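Local structure of tryptophan decarboxylase 1 (Oryza sativa subsp. japonica, 6KHO) at residues P105-A110 and W331-L336; T128-P133 and L360-S365; H203-Y208 and V262-C267; F438-G443 and D455-E460. The protein catalyses the pyridoxal 5'-phosphate-dependent decarboxylation of L-tryptophan to tryptamine and of 5-hydroxy-L-tryptophan to serotonin. All blocks are in the same frame, centred on the assembly; numbering follows the deposited sequence.

Contact 1 of 4, residues P105-A110 and W331-L336; sequences PSTNSA and WLMTCL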
loop_
_atom_site.group_PDB
_atom_site.type_symbol
_atom_site.label_atom_id
_atom_site.label_comp_id
_atom_site.label_asym_id
_atom_site.label_seq_id
_atom_site.Cartn_x
_atom_site.Cartn_y
_atom_site.Cartn_z
ATOM N N PRO A 105 -8.044 -9.981 15.223
ATOM C CA PRO A 105 -6.608 -9.986 15.524
ATOM C C PRO A 105 -5.776 -9.862 14.255
ATOM O O PRO A 105 -6.198 -10.251 13.164
ATOM C CB PRO A 105 -6.391 -11.339 16.213
ATOM C CG PRO A 105 -7.536 -12.158 15.831
ATOM C CD PRO A 105 -8.700 -11.226 15.645
ATOM N N SER A 106 -4.593 -9.270 14.398
ATOM C CA SER A 106 -3.615 -9.233 13.312
ATOM C C SER A 106 -2.653 -10.386 13.575
ATOM O O SER A 106 -1.603 -10.204 14.192
ATOM C CB SER A 106 -2.913 -7.880 13.250
ATOM O OG SER A 106 -2.358 -7.519 14.511
ATOM N N THR A 107 -3.026 -11.592 13.129
ATOM C CA THR A 107 -2.231 -12.766 13.469
ATOM C C THR A 107 -0.907 -12.730 12.711
ATOM O O THR A 107 -0.807 -12.170 11.616
ATOM C CB THR A 107 -2.997 -14.071 13.189
ATOM O OG1 THR A 107 -3.233 -14.259 11.778
ATOM C CG2 THR A 107 -4.342 -14.073 13.932
ATOM N N ASN A 108 0.130 -13.283 13.331
ATOM C CA ASN A 108 1.490 -13.102 12.845
ATOM C C ASN A 108 2.277 -14.391 13.062
ATOM O O ASN A 108 1.824 -15.318 13.746
ATOM C CB ASN A 108 2.155 -11.904 13.556
ATOM C CG ASN A 108 3.132 -11.155 12.670
ATOM O OD1 ASN A 108 3.467 -11.598 11.566
ATOM N ND2 ASN A 108 3.602 -10.005 13.159
ATOM N N SER A 109 3.479 -14.443 12.484
ATOM C CA SER A 109 4.319 -15.624 12.618
ATOM C C SER A 109 5.765 -15.249 12.337
ATOM O O SER A 109 6.046 -14.283 11.618
ATOM C CB SER A 109 3.872 -16.751 11.675
ATOM O OG SER A 109 4.059 -16.394 10.305
ATOM N N ALA A 110 6.680 -16.036 12.909
ATOM C CA ALA A 110 8.105 -15.784 12.690
ATOM C C ALA A 110 8.465 -15.870 11.211
ATOM O O ALA A 110 9.268 -15.071 10.716
ATOM C CB ALA A 110 8.942 -16.767 13.509
ATOM N N TRP A 331 -6.320 -13.361 9.470
ATOM C CA TRP A 331 -6.359 -14.646 10.161
ATOM C C TRP A 331 -5.441 -15.699 9.531
ATOM O O TRP A 331 -5.676 -16.899 9.707
ATOM C CB TRP A 331 -7.813 -15.144 10.188
ATOM C CG TRP A 331 -8.166 -16.106 11.293
ATOM C CD1 TRP A 331 -7.370 -16.520 12.333
ATOM C CD2 TRP A 331 -9.419 -16.780 11.457
ATOM N NE1 TRP A 331 -8.064 -17.408 13.135
ATOM C CE2 TRP A 331 -9.319 -17.588 12.611
ATOM C CE3 TRP A 331 -10.628 -16.774 10.735
ATOM C CZ2 TRP A 331 -10.379 -18.381 13.060
ATOM C CZ3 TRP A 331 -11.670 -17.560 11.177
ATOM C CH2 TRP A 331 -11.543 -18.352 12.328
ATOM N N LEU A 332 -4.396 -15.307 8.807
ATOM C CA LEU A 332 -3.515 -16.331 8.241
ATOM C C LEU A 332 -2.041 -16.043 8.539
ATOM O O LEU A 332 -1.153 -16.303 7.715
ATOM C CB LEU A 332 -3.759 -16.492 6.740
ATOM C CG LEU A 332 -3.459 -17.887 6.183
ATOM C CD1 LEU A 332 -4.434 -18.905 6.764
ATOM C CD2 LEU A 332 -3.492 -17.899 4.653
ATOM N N MET A 333 -1.763 -15.494 9.727
ATOM C CA MET A 333 -0.409 -15.419 10.306
ATOM C C MET A 333 0.594 -14.689 9.420
ATOM O O MET A 333 1.794 -14.972 9.472
ATOM C CB MET A 333 0.124 -16.815 10.632
ATOM C CG MET A 333 -0.502 -17.405 11.891
ATOM S SD MET A 333 -0.010 -19.112 12.148
ATOM C CE MET A 333 -0.942 -19.895 10.879
ATOM N N THR A 334 0.126 -13.742 8.616
ATOM C CA THR A 334 0.977 -12.955 7.732
ATOM C C THR A 334 0.850 -11.491 8.135
ATOM O O THR A 334 -0.247 -10.932 8.080
ATOM C CB THR A 334 0.554 -13.149 6.273
ATOM O OG1 THR A 334 0.605 -14.545 5.920
ATOM C CG2 THR A 334 1.458 -12.373 5.350
ATOM N N CYS A 335 1.954 -10.865 8.544
ATOM C CA CYS A 335 1.864 -9.493 9.039
ATOM C C CYS A 335 1.378 -8.542 7.939
ATOM O O CYS A 335 1.556 -8.791 6.739
ATOM C CB CYS A 335 3.229 -9.024 9.576
ATOM S SG CYS A 335 4.615 -9.080 8.364
ATOM N N LEU A 336 0.763 -7.431 8.361
ATOM C CA LEU A 336 0.299 -6.423 7.407
ATOM C C LEU A 336 1.465 -5.904 6.562
ATOM O O LEU A 336 2.612 -5.875 7.018
ATOM C CB LEU A 336 -0.366 -5.260 8.155
ATOM C CG LEU A 336 -1.820 -5.423 8.634
ATOM C CD1 LEU A 336 -1.935 -6.269 9.902
ATOM C CD2 LEU A 336 -2.452 -4.050 8.851
#
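Thr107 and Ser109 each take hold of the backbone of Met333, joining two loops in the core of a fold type I pyridoxal phosphate enzyme, one of them following Lys330, the lysine that carries the cofactor, though it is not attached here. The example illustrates how a hydroxyl can serve two backbone groups at once, as acceptor and as donor. Thr107 OG1 accepts from Met333 N (2.8 Å, 152° at the hydrogen) and donates to Lys330 O; chi1 of 66° tucks the oxygen between its own backbone N and carbonyl carbon, facing the other loop. A valine in its place would probably leave Met333 N without its acceptor and Lys330 O without this donor. Asn108 lays its amide against Cys335, with OD1 3.3 Å from CB; OD1 also accepts weakly from Ser109 N, while ND2 is taken by Ser120 O of the second subunit. Ser106 CB rests on Leu336 CD1 at 3.8 Å, its OG being bonded to Asn123 O of that subunit. Trp331 NE1 is satisfied by Asp408. Ser109 is the N-cap of helix 110-122, its OG accepting from Ala112 N and donating to Met333 O at 2.8 Å, in the carbonyl plane.

Contact 2 of 4, residues T128-P133 and L360-S365; sequences TWQASP and LKNHAS
A water-bridged seam between an ST motif at Thr128 and the Asn-capped start of helix 363-366 makes up this contact, the second segment following directly on Tyr359, the catalytic proton donor. It is an example of two segments joined without any direct hydrogen bond. Direct contact is small: Ala364 CB sits 3.5 Å from Trp129 CE3 and nearly as close to CZ3, approaching the ring obliquely, while Gln130 CB lies 3.6 Å from Asn362 OD1. Trp129 NE1 is held by Glu137, and the methyl CG2 of Thr128 lies near Leu360 and Asn362. Three waters do the rest. One bridges Thr128 OG1 and the carbonyl O of Leu360; another accepts from Gln130 N and donates to Asn362 OD1; the third accepts from both Gln130 NE2 and Ala364 N. Asn362 is the hub. With chi1 at 63° its CG lies between the backbone N and the carbonyl carbon, which lets OD1 cap Ser365 N (2.9 Å, 168°), the donor standing 48° out of the carbonyl plane. ND2 turns the other way and donates to Leu360 O at 3.0 Å, within its own amide plane, and weakly to Ser365 OG. A leucine in place of Asn362 would probably leave Ser365 N uncapped and the bridging water short of an acceptor. Gln130 O and Ala131 O bond to Thr93 and Trp95 of the second subunit, so this seam adjoins the dimer interface. Gln130 N, Ala364 N and Leu360 O are thus satisfied by water between the two sides, and Asp372 bonds to both Trp129 N and Ser365 OG.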
loop_
_atom_site.group_PDB
_atom_site.type_symbol
_atom_site.label_atom_id
_atom_site.label_comp_id
_atom_site.label_asym_id
_atom_site.label_seq_id
_atom_site.Cartn_x
_atom_site.Cartn_y
_atom_site.Cartn_z
ATOM N N THR A 128 6.939 -4.341 -13.126
ATOM C CA THR A 128 6.913 -5.285 -14.233
ATOM C C THR A 128 7.628 -6.565 -13.822
ATOM O O THR A 128 8.441 -6.581 -12.879
ATOM C CB THR A 128 7.584 -4.723 -15.504
ATOM O OG1 THR A 128 8.960 -4.431 -15.237
ATOM C CG2 THR A 128 6.865 -3.453 -16.019
ATOM N N TRP A 129 7.301 -7.639 -14.549
ATOM C CA TRP A 129 8.027 -8.903 -14.416
ATOM C C TRP A 129 9.530 -8.691 -14.584
ATOM O O TRP A 129 10.328 -9.146 -13.762
ATOM C CB TRP A 129 7.483 -9.909 -15.442
ATOM C CG TRP A 129 8.219 -11.241 -15.465
ATOM C CD1 TRP A 129 7.905 -12.362 -14.754
ATOM C CD2 TRP A 129 9.389 -11.569 -16.231
ATOM N NE1 TRP A 129 8.823 -13.367 -15.014
ATOM C CE2 TRP A 129 9.728 -12.908 -15.931
ATOM C CE3 TRP A 129 10.163 -10.869 -17.163
ATOM C CZ2 TRP A 129 10.827 -13.560 -16.513
ATOM C CZ3 TRP A 129 11.276 -11.515 -17.732
ATOM C CH2 TRP A 129 11.589 -12.844 -17.399
ATOM N N GLN A 130 9.933 -7.954 -15.621
ATOM C CA GLN A 130 11.352 -7.761 -15.889
ATOM C C GLN A 130 12.045 -7.005 -14.762
ATOM O O GLN A 130 13.223 -7.275 -14.469
ATOM C CB GLN A 130 11.543 -7.014 -17.212
ATOM C CG GLN A 130 13.010 -6.866 -17.613
ATOM C CD GLN A 130 13.709 -8.202 -17.739
ATOM O OE1 GLN A 130 14.299 -8.720 -16.773
ATOM N NE2 GLN A 130 13.651 -8.775 -18.932
ATOM N N ALA A 131 11.325 -6.065 -14.123
ATOM C CA ALA A 131 11.825 -5.299 -12.979
ATOM C C ALA A 131 12.310 -6.167 -11.838
ATOM O O ALA A 131 13.070 -5.667 -10.996
ATOM C CB ALA A 131 10.738 -4.388 -12.404
ATOM N N SER A 132 11.856 -7.452 -11.770
ATOM C CA SER A 132 12.377 -8.520 -10.914
ATOM C C SER A 132 11.560 -9.801 -11.086
ATOM O O SER A 132 10.535 -9.979 -10.407
ATOM C CB SER A 132 12.364 -8.106 -9.438
ATOM O OG SER A 132 13.120 -9.031 -8.687
ATOM N N PRO A 133 11.982 -10.711 -11.975
ATOM C CA PRO A 133 11.146 -11.885 -12.279
ATOM C C PRO A 133 10.694 -12.684 -11.067
ATOM O O PRO A 133 9.509 -13.016 -10.971
ATOM C CB PRO A 133 12.055 -12.694 -13.214
ATOM C CG PRO A 133 12.762 -11.634 -14.003
ATOM C CD PRO A 133 13.082 -10.555 -12.952
ATOM N N LEU A 360 9.156 1.948 -19.260
ATOM C CA LEU A 360 8.991 0.613 -18.689
ATOM C C LEU A 360 8.918 -0.490 -19.736
ATOM O O LEU A 360 8.840 -1.669 -19.361
ATOM C CB LEU A 360 7.732 0.556 -17.827
ATOM C CG LEU A 360 7.724 1.418 -16.562
ATOM C CD1 LEU A 360 6.423 1.226 -15.804
ATOM C CD2 LEU A 360 8.888 1.060 -15.689
ATOM N N LYS A 361 8.932 -0.148 -21.026
ATOM C CA LYS A 361 8.756 -1.159 -22.066
ATOM C C LYS A 361 9.893 -2.171 -22.046
ATOM O O LYS A 361 11.042 -1.827 -21.774
ATOM C CB LYS A 361 8.655 -0.495 -23.439
ATOM C CG LYS A 361 7.311 0.198 -23.641
ATOM C CD LYS A 361 7.224 0.905 -24.981
ATOM C CE LYS A 361 5.862 1.548 -25.169
ATOM N NZ LYS A 361 5.860 2.433 -26.369
ATOM N N ASN A 362 9.559 -3.434 -22.324
ATOM C CA ASN A 362 10.547 -4.503 -22.339
ATOM C C ASN A 362 10.000 -5.678 -23.139
ATOM O O ASN A 362 8.787 -5.816 -23.340
ATOM C CB ASN A 362 10.915 -4.947 -20.917
ATOM C CG ASN A 362 9.731 -5.529 -20.175
ATOM O OD1 ASN A 362 9.507 -6.740 -20.187
ATOM N ND2 ASN A 362 8.932 -4.659 -19.563
ATOM N N HIS A 363 10.921 -6.542 -23.572
ATOM C CA HIS A 363 10.545 -7.635 -24.464
ATOM C C HIS A 363 9.542 -8.584 -23.808
ATOM O O HIS A 363 8.593 -9.020 -24.456
ATOM C CB HIS A 363 11.799 -8.383 -24.931
ATOM C CG HIS A 363 12.755 -7.519 -25.703
ATOM N ND1 HIS A 363 12.333 -6.576 -26.621
ATOM C CD2 HIS A 363 14.110 -7.442 -25.684
ATOM C CE1 HIS A 363 13.386 -5.962 -27.134
ATOM N NE2 HIS A 363 14.476 -6.467 -26.581
ATOM N N ALA A 364 9.733 -8.915 -22.526
ATOM C CA ALA A 364 8.821 -9.845 -21.859
ATOM C C ALA A 364 7.401 -9.289 -21.792
ATOM O O ALA A 364 6.427 -9.999 -22.084
ATOM C CB ALA A 364 9.338 -10.169 -20.453
ATOM N N SER A 365 7.259 -8.026 -21.386
ATOM C CA SER A 365 5.946 -7.390 -21.382
ATOM C C SER A 365 5.317 -7.390 -22.775
ATOM O O SER A 365 4.115 -7.638 -22.923
ATOM C CB SER A 365 6.059 -5.953 -20.859
ATOM O OG SER A 365 6.190 -5.907 -19.445
HETATM O O HOH W 1 10.146 -2.777 -16.960
HETATM O O HOH W 2 8.067 -7.575 -17.830
HETATM O O HOH W 3 12.351 -8.439 -21.250
#

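Contact 3 of 4, residues H203-Y208 and V262-C267; sequences HRLAVY and VPTYVC
Leu205 and Val262 start a run of parallel pairing between two neighbouring strands of the seven-stranded sheet in the cofactor-binding domain, whose strand 262-269 is reached from strand 231-234 by a crossover through helix 246-258. The general lesson is how side chains accommodate an irregular strand. Ala206 pairs with Pro263 but Tyr208 with Val266, so Thr264 is an extra residue, a beta bulge. Leu205 drops CD2 into the notch between Val262 CB and Thr264 OG1, 3.7 Å from each, beneath helix 175-194 and Phe226. On that face too, Val207 CG1 touches Tyr265 CB at 4.0 Å. On the face of Ala206 and Tyr208 the bump is the tyrosine ring: with CG anti to its carbonyl carbon (chi1 -50°), it runs back beside Pro263, whose CB lies 3.7 Å from Tyr208 CE1 and whose CA meets the ring edge in plane. The hydroxyl passes the proline at 3.5 Å from OH to CB and bonds to Asp256 on helix 246-258. Nearer the ring's root, Val266 CG2 fills the angle beside Tyr208 CB at 4.2 Å. Just before the bulge Val262 O takes two donors from opposite faces of its plane, Ala206 N at 2.9 Å and Thr264 OG1. The bulge has a price: while that carbonyl is doubly bonded, Tyr265 N is left buried with no partner.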
loop_
_atom_site.group_PDB
_atom_site.type_symbol
_atom_site.label_atom_id
_atom_site.label_comp_id
_atom_site.label_asym_id
_atom_site.label_seq_id
_atom_site.Cartn_x
_atom_site.Cartn_y
_atom_site.Cartn_z
ATOM N N HIS A 203 -24.061 9.043 -13.415
ATOM C CA HIS A 203 -25.081 9.249 -12.388
ATOM C C HIS A 203 -26.253 8.276 -12.506
ATOM O O HIS A 203 -27.149 8.301 -11.657
ATOM C CB HIS A 203 -25.591 10.689 -12.433
ATOM C CG HIS A 203 -26.560 10.945 -13.542
ATOM N ND1 HIS A 203 -26.176 11.001 -14.866
ATOM C CD2 HIS A 203 -27.897 11.146 -13.529
ATOM C CE1 HIS A 203 -27.237 11.225 -15.620
ATOM N NE2 HIS A 203 -28.295 11.316 -14.834
ATOM N N ARG A 204 -26.265 7.405 -13.512
ATOM C CA ARG A 204 -27.305 6.400 -13.630
ATOM C C ARG A 204 -26.883 5.016 -13.147
ATOM O O ARG A 204 -27.727 4.116 -13.106
ATOM C CB ARG A 204 -27.786 6.310 -15.084
ATOM C CG ARG A 204 -28.583 7.531 -15.537
ATOM C CD ARG A 204 -29.388 7.247 -16.806
ATOM N NE ARG A 204 -28.589 6.598 -17.848
ATOM C CZ ARG A 204 -28.767 5.346 -18.275
ATOM N NH1 ARG A 204 -29.727 4.587 -17.757
ATOM N NH2 ARG A 204 -27.988 4.846 -19.231
ATOM N N LEU A 205 -25.613 4.819 -12.776
ATOM C CA LEU A 205 -25.156 3.525 -12.282
ATOM C C LEU A 205 -25.513 3.351 -10.811
ATOM O O LEU A 205 -25.394 4.283 -10.012
ATOM C CB LEU A 205 -23.636 3.378 -12.461
ATOM C CG LEU A 205 -23.042 3.627 -13.856
ATOM C CD1 LEU A 205 -21.586 3.141 -13.922
ATOM C CD2 LEU A 205 -23.867 2.940 -14.945
ATOM N N ALA A 206 -25.916 2.143 -10.444
ATOM C CA ALA A 206 -26.251 1.843 -9.062
ATOM C C ALA A 206 -25.436 0.659 -8.564
ATOM O O ALA A 206 -25.105 -0.249 -9.332
ATOM C CB ALA A 206 -27.746 1.534 -8.901
ATOM N N VAL A 207 -25.133 0.670 -7.257
ATOM C CA VAL A 207 -24.380 -0.393 -6.600
ATOM C C VAL A 207 -25.082 -0.771 -5.300
ATOM O O VAL A 207 -25.831 0.020 -4.718
ATOM C CB VAL A 207 -22.905 0.001 -6.326
ATOM C CG1 VAL A 207 -22.231 0.449 -7.604
ATOM C CG2 VAL A 207 -22.813 1.097 -5.276
ATOM N N TYR A 208 -24.821 -2.004 -4.846
ATOM C CA TYR A 208 -25.604 -2.654 -3.799
ATOM C C TYR A 208 -24.717 -3.400 -2.811
ATOM O O TYR A 208 -23.796 -4.123 -3.204
ATOM C CB TYR A 208 -26.609 -3.657 -4.393
ATOM C CG TYR A 208 -27.423 -3.048 -5.501
ATOM C CD1 TYR A 208 -26.905 -2.948 -6.787
ATOM C CD2 TYR A 208 -28.704 -2.545 -5.263
ATOM C CE1 TYR A 208 -27.620 -2.363 -7.803
ATOM C CE2 TYR A 208 -29.439 -1.957 -6.286
ATOM C CZ TYR A 208 -28.885 -1.874 -7.553
ATOM O OH TYR A 208 -29.579 -1.304 -8.591
ATOM N N VAL A 262 -28.847 1.732 -13.991
ATOM C CA VAL A 262 -28.087 0.557 -14.417
ATOM C C VAL A 262 -27.465 -0.130 -13.206
ATOM O O VAL A 262 -26.460 0.370 -12.665
ATOM C CB VAL A 262 -26.995 0.939 -15.427
ATOM C CG1 VAL A 262 -26.260 -0.303 -15.907
ATOM C CG2 VAL A 262 -27.584 1.738 -16.591
ATOM N N PRO A 263 -28.017 -1.255 -12.745
ATOM C CA PRO A 263 -27.377 -1.998 -11.653
ATOM C C PRO A 263 -26.030 -2.527 -12.112
ATOM O O PRO A 263 -25.928 -3.208 -13.135
ATOM C CB PRO A 263 -28.363 -3.134 -11.358
ATOM C CG PRO A 263 -29.662 -2.671 -11.959
ATOM C CD PRO A 263 -29.290 -1.872 -13.158
ATOM N N THR A 264 -24.996 -2.212 -11.338
ATOM C CA THR A 264 -23.626 -2.301 -11.818
ATOM C C THR A 264 -22.756 -3.271 -11.029
ATOM O O THR A 264 -21.907 -3.936 -11.630
ATOM C CB THR A 264 -22.990 -0.898 -11.816
ATOM O OG1 THR A 264 -23.644 -0.076 -12.801
ATOM C CG2 THR A 264 -21.486 -0.947 -12.112
ATOM N N TYR A 265 -22.983 -3.424 -9.724
ATOM C CA TYR A 265 -22.016 -4.083 -8.850
ATOM C C TYR A 265 -22.702 -4.416 -7.535
ATOM O O TYR A 265 -23.432 -3.585 -6.987
ATOM C CB TYR A 265 -20.810 -3.161 -8.630
ATOM C CG TYR A 265 -19.631 -3.683 -7.807
ATOM C CD1 TYR A 265 -19.729 -3.889 -6.438
ATOM C CD2 TYR A 265 -18.390 -3.878 -8.412
ATOM C CE1 TYR A 265 -18.608 -4.325 -5.696
ATOM C CE2 TYR A 265 -17.272 -4.305 -7.686
ATOM C CZ TYR A 265 -17.389 -4.530 -6.337
ATOM O OH TYR A 265 -16.258 -4.916 -5.629
ATOM N N VAL A 266 -22.477 -5.635 -7.048
ATOM C CA VAL A 266 -22.974 -6.085 -5.750
ATOM C C VAL A 266 -21.791 -6.586 -4.921
ATOM O O VAL A 266 -20.971 -7.364 -5.414
ATOM C CB VAL A 266 -24.024 -7.208 -5.897
ATOM C CG1 VAL A 266 -24.518 -7.652 -4.539
ATOM C CG2 VAL A 266 -25.214 -6.772 -6.792
ATOM N N CYS A 267 -21.717 -6.173 -3.654
ATOM C CA CYS A 267 -20.735 -6.716 -2.717
ATOM C C CYS A 267 -21.426 -7.659 -1.742
ATOM O O CYS A 267 -22.334 -7.247 -1.018
ATOM C CB CYS A 267 -20.014 -5.604 -1.950
ATOM S SG CYS A 267 -18.606 -6.224 -0.937
#

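Contact 4 of 4, residues F438-G443 and D455-E460; sequences FRIRAG and DEANRE
Arg439 and Ile440, at the end of a strand in the antiparallel sheet of the C-terminal domain, meet Asp455 and Asn458 on helix 451-468, a compact case of buried charge being shared out. Arg439 can be followed outward. Its CB rests against the Asn458 amide, 3.6 Å from OD1, and CD comes within 4.1 Å of ND2. The chain bends at chi3 and turns the guanidinium to its acids: NE to Glu426, NH2 to Glu451, and NH1 to Asp455 OD1 in a 3.0 Å salt bridge that meets the guanidinium at its edge, the carboxylate plane standing 80° away. The other oxygen, OD2, forms a salt bridge with Arg481, so the carboxylate is shared by two arginines. Beside this, Asn458 treats Ile440 much as a neighbouring strand would: OD1 accepts from Ile440 N at 2.6 Å through a lone pair (173° at the hydrogen), and ND2 donates weakly to Ile440 O. Ile440 CD1 reaches on to Ala457 CB at 4.2 Å. The helix thus lies over the sheet at 111° to strand 438-440, its axis 7.7 Å away, with strand 481-487 beneath Asn458 and helix 495-513 flanking Ala457.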
loop_
_atom_site.group_PDB
_atom_site.type_symbol
_atom_site.label_atom_id
_atom_site.label_comp_id
_atom_site.label_asym_id
_atom_site.label_seq_id
_atom_site.Cartn_x
_atom_site.Cartn_y
_atom_site.Cartn_z
ATOM N N PHE A 438 -21.767 -10.829 22.544
ATOM C CA PHE A 438 -22.460 -11.101 23.794
ATOM C C PHE A 438 -22.781 -9.781 24.475
ATOM O O PHE A 438 -22.211 -8.737 24.143
ATOM C CB PHE A 438 -21.628 -12.001 24.724
ATOM C CG PHE A 438 -20.482 -11.291 25.398
ATOM C CD1 PHE A 438 -19.368 -10.886 24.672
ATOM C CD2 PHE A 438 -20.519 -11.023 26.756
ATOM C CE1 PHE A 438 -18.316 -10.228 25.290
ATOM C CE2 PHE A 438 -19.463 -10.367 27.381
ATOM C CZ PHE A 438 -18.364 -9.968 26.649
ATOM N N ARG A 439 -23.715 -9.830 25.426
ATOM C CA ARG A 439 -24.020 -8.634 26.198
ATOM C C ARG A 439 -24.691 -9.014 27.509
ATOM O O ARG A 439 -25.162 -10.141 27.693
ATOM C CB ARG A 439 -24.900 -7.658 25.405
ATOM C CG ARG A 439 -26.318 -8.123 25.138
ATOM C CD ARG A 439 -27.150 -6.939 24.672
ATOM N NE ARG A 439 -28.512 -6.987 25.194
ATOM C CZ ARG A 439 -29.184 -5.926 25.626
ATOM N NH1 ARG A 439 -28.620 -4.721 25.606
ATOM N NH2 ARG A 439 -30.422 -6.069 26.080
ATOM N N ILE A 440 -24.688 -8.052 28.429
ATOM C CA ILE A 440 -25.465 -8.158 29.658
ATOM C C ILE A 440 -26.945 -8.100 29.298
ATOM O O ILE A 440 -27.419 -7.106 28.736
ATOM C CB ILE A 440 -25.086 -7.045 30.644
ATOM C CG1 ILE A 440 -23.713 -7.321 31.268
ATOM C CG2 ILE A 440 -26.160 -6.892 31.724
ATOM C CD1 ILE A 440 -23.085 -6.100 31.926
ATOM N N ARG A 441 -27.665 -9.182 29.600
ATOM C CA ARG A 441 -29.097 -9.298 29.352
ATOM C C ARG A 441 -29.875 -8.226 30.114
ATOM O O ARG A 441 -29.431 -7.704 31.139
ATOM C CB ARG A 441 -29.588 -10.683 29.781
ATOM C CG ARG A 441 -30.534 -11.358 28.818
ATOM C CD ARG A 441 -31.357 -12.442 29.515
ATOM N NE ARG A 441 -30.702 -13.751 29.499
ATOM C CZ ARG A 441 -30.549 -14.513 28.413
ATOM N NH1 ARG A 441 -31.006 -14.106 27.230
ATOM N NH2 ARG A 441 -29.937 -15.691 28.511
ATOM N N ALA A 442 -31.060 -7.904 29.602
ATOM C CA ALA A 442 -32.004 -7.098 30.364
ATOM C C ALA A 442 -32.755 -7.986 31.351
ATOM O O ALA A 442 -33.152 -9.110 31.023
ATOM C CB ALA A 442 -32.986 -6.387 29.440
ATOM N N GLY A 443 -32.944 -7.477 32.565
ATOM C CA GLY A 443 -33.451 -8.307 33.641
ATOM C C GLY A 443 -32.400 -9.170 34.300
ATOM O O GLY A 443 -32.743 -10.133 34.997
ATOM N N ASP A 455 -28.126 -1.447 28.038
ATOM C CA ASP A 455 -27.191 -0.793 27.132
ATOM C C ASP A 455 -26.094 -0.077 27.911
ATOM O O ASP A 455 -24.902 -0.287 27.659
ATOM C CB ASP A 455 -27.933 0.187 26.220
ATOM C CG ASP A 455 -28.620 -0.501 25.047
ATOM O OD1 ASP A 455 -28.614 -1.754 24.990
ATOM O OD2 ASP A 455 -29.177 0.220 24.185
ATOM N N GLU A 456 -26.476 0.765 28.875
ATOM C CA GLU A 456 -25.467 1.499 29.631
ATOM C C GLU A 456 -24.657 0.579 30.539
ATOM O O GLU A 456 -23.495 0.877 30.836
ATOM C CB GLU A 456 -26.113 2.625 30.439
ATOM C CG GLU A 456 -25.222 3.868 30.593
ATOM C CD GLU A 456 -25.106 4.686 29.304
ATOM O OE1 GLU A 456 -24.271 5.620 29.254
ATOM O OE2 GLU A 456 -25.857 4.397 28.341
ATOM N N ALA A 457 -25.241 -0.537 30.985
ATOM C CA ALA A 457 -24.474 -1.505 31.762
ATOM C C ALA A 457 -23.348 -2.105 30.929
ATOM O O ALA A 457 -22.228 -2.306 31.421
ATOM C CB ALA A 457 -25.394 -2.608 32.285
ATOM N N ASN A 458 -23.628 -2.399 29.659
ATOM C CA ASN A 458 -22.605 -2.979 28.800
ATOM C C ASN A 458 -21.514 -1.966 28.483
ATOM O O ASN A 458 -20.331 -2.317 28.440
ATOM C CB ASN A 458 -23.246 -3.521 27.526
ATOM C CG ASN A 458 -24.014 -4.792 27.775
ATOM O OD1 ASN A 458 -23.430 -5.827 28.076
ATOM N ND2 ASN A 458 -25.336 -4.722 27.655
ATOM N N ARG A 459 -21.886 -0.705 28.266
ATOM C CA ARG A 459 -20.871 0.313 28.034
ATOM C C ARG A 459 -19.990 0.497 29.263
ATOM O O ARG A 459 -18.776 0.689 29.141
ATOM C CB ARG A 459 -21.517 1.636 27.639
ATOM C CG ARG A 459 -20.521 2.766 27.567
ATOM C CD ARG A 459 -21.139 4.056 27.073
ATOM N NE ARG A 459 -21.069 4.200 25.618
ATOM C CZ ARG A 459 -19.943 4.417 24.936
ATOM N NH1 ARG A 459 -18.778 4.500 25.573
ATOM N NH2 ARG A 459 -19.980 4.549 23.616
ATOM N N GLU A 460 -20.587 0.432 30.455
ATOM C CA GLU A 460 -19.816 0.505 31.690
ATOM C C GLU A 460 -18.877 -0.687 31.812
ATOM O O GLU A 460 -17.688 -0.526 32.115
ATOM C CB GLU A 460 -20.767 0.577 32.890
ATOM C CG GLU A 460 -20.089 0.694 34.246
ATOM C CD GLU A 460 -19.673 2.115 34.576
ATOM O OE1 GLU A 460 -18.863 2.303 35.513
ATOM O OE2 GLU A 460 -20.150 3.047 33.898
#

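From the N terminus, residues 105-110 come first and 128-133 soon after; their partners, 331-336 and 360-365, follow in the same order, so contacts 1 and 2 cross. Contact 1 joins the loop before helix 110-122 to the loop after helix 328-331; contact 2 joins the loop before helix 133-149 to the start of helix 363-366. Contact 3 is nested inside both long loops, within the central sheet. Contact 4 follows in series and closes a short connection from strand 435-440 to helix 451-468. Contacts 1 and 2, centres about 31 Å apart, both reach the second subunit. Contacts 2 and 4, centres about 59 Å apart, lie on opposite sides of the chain's centre.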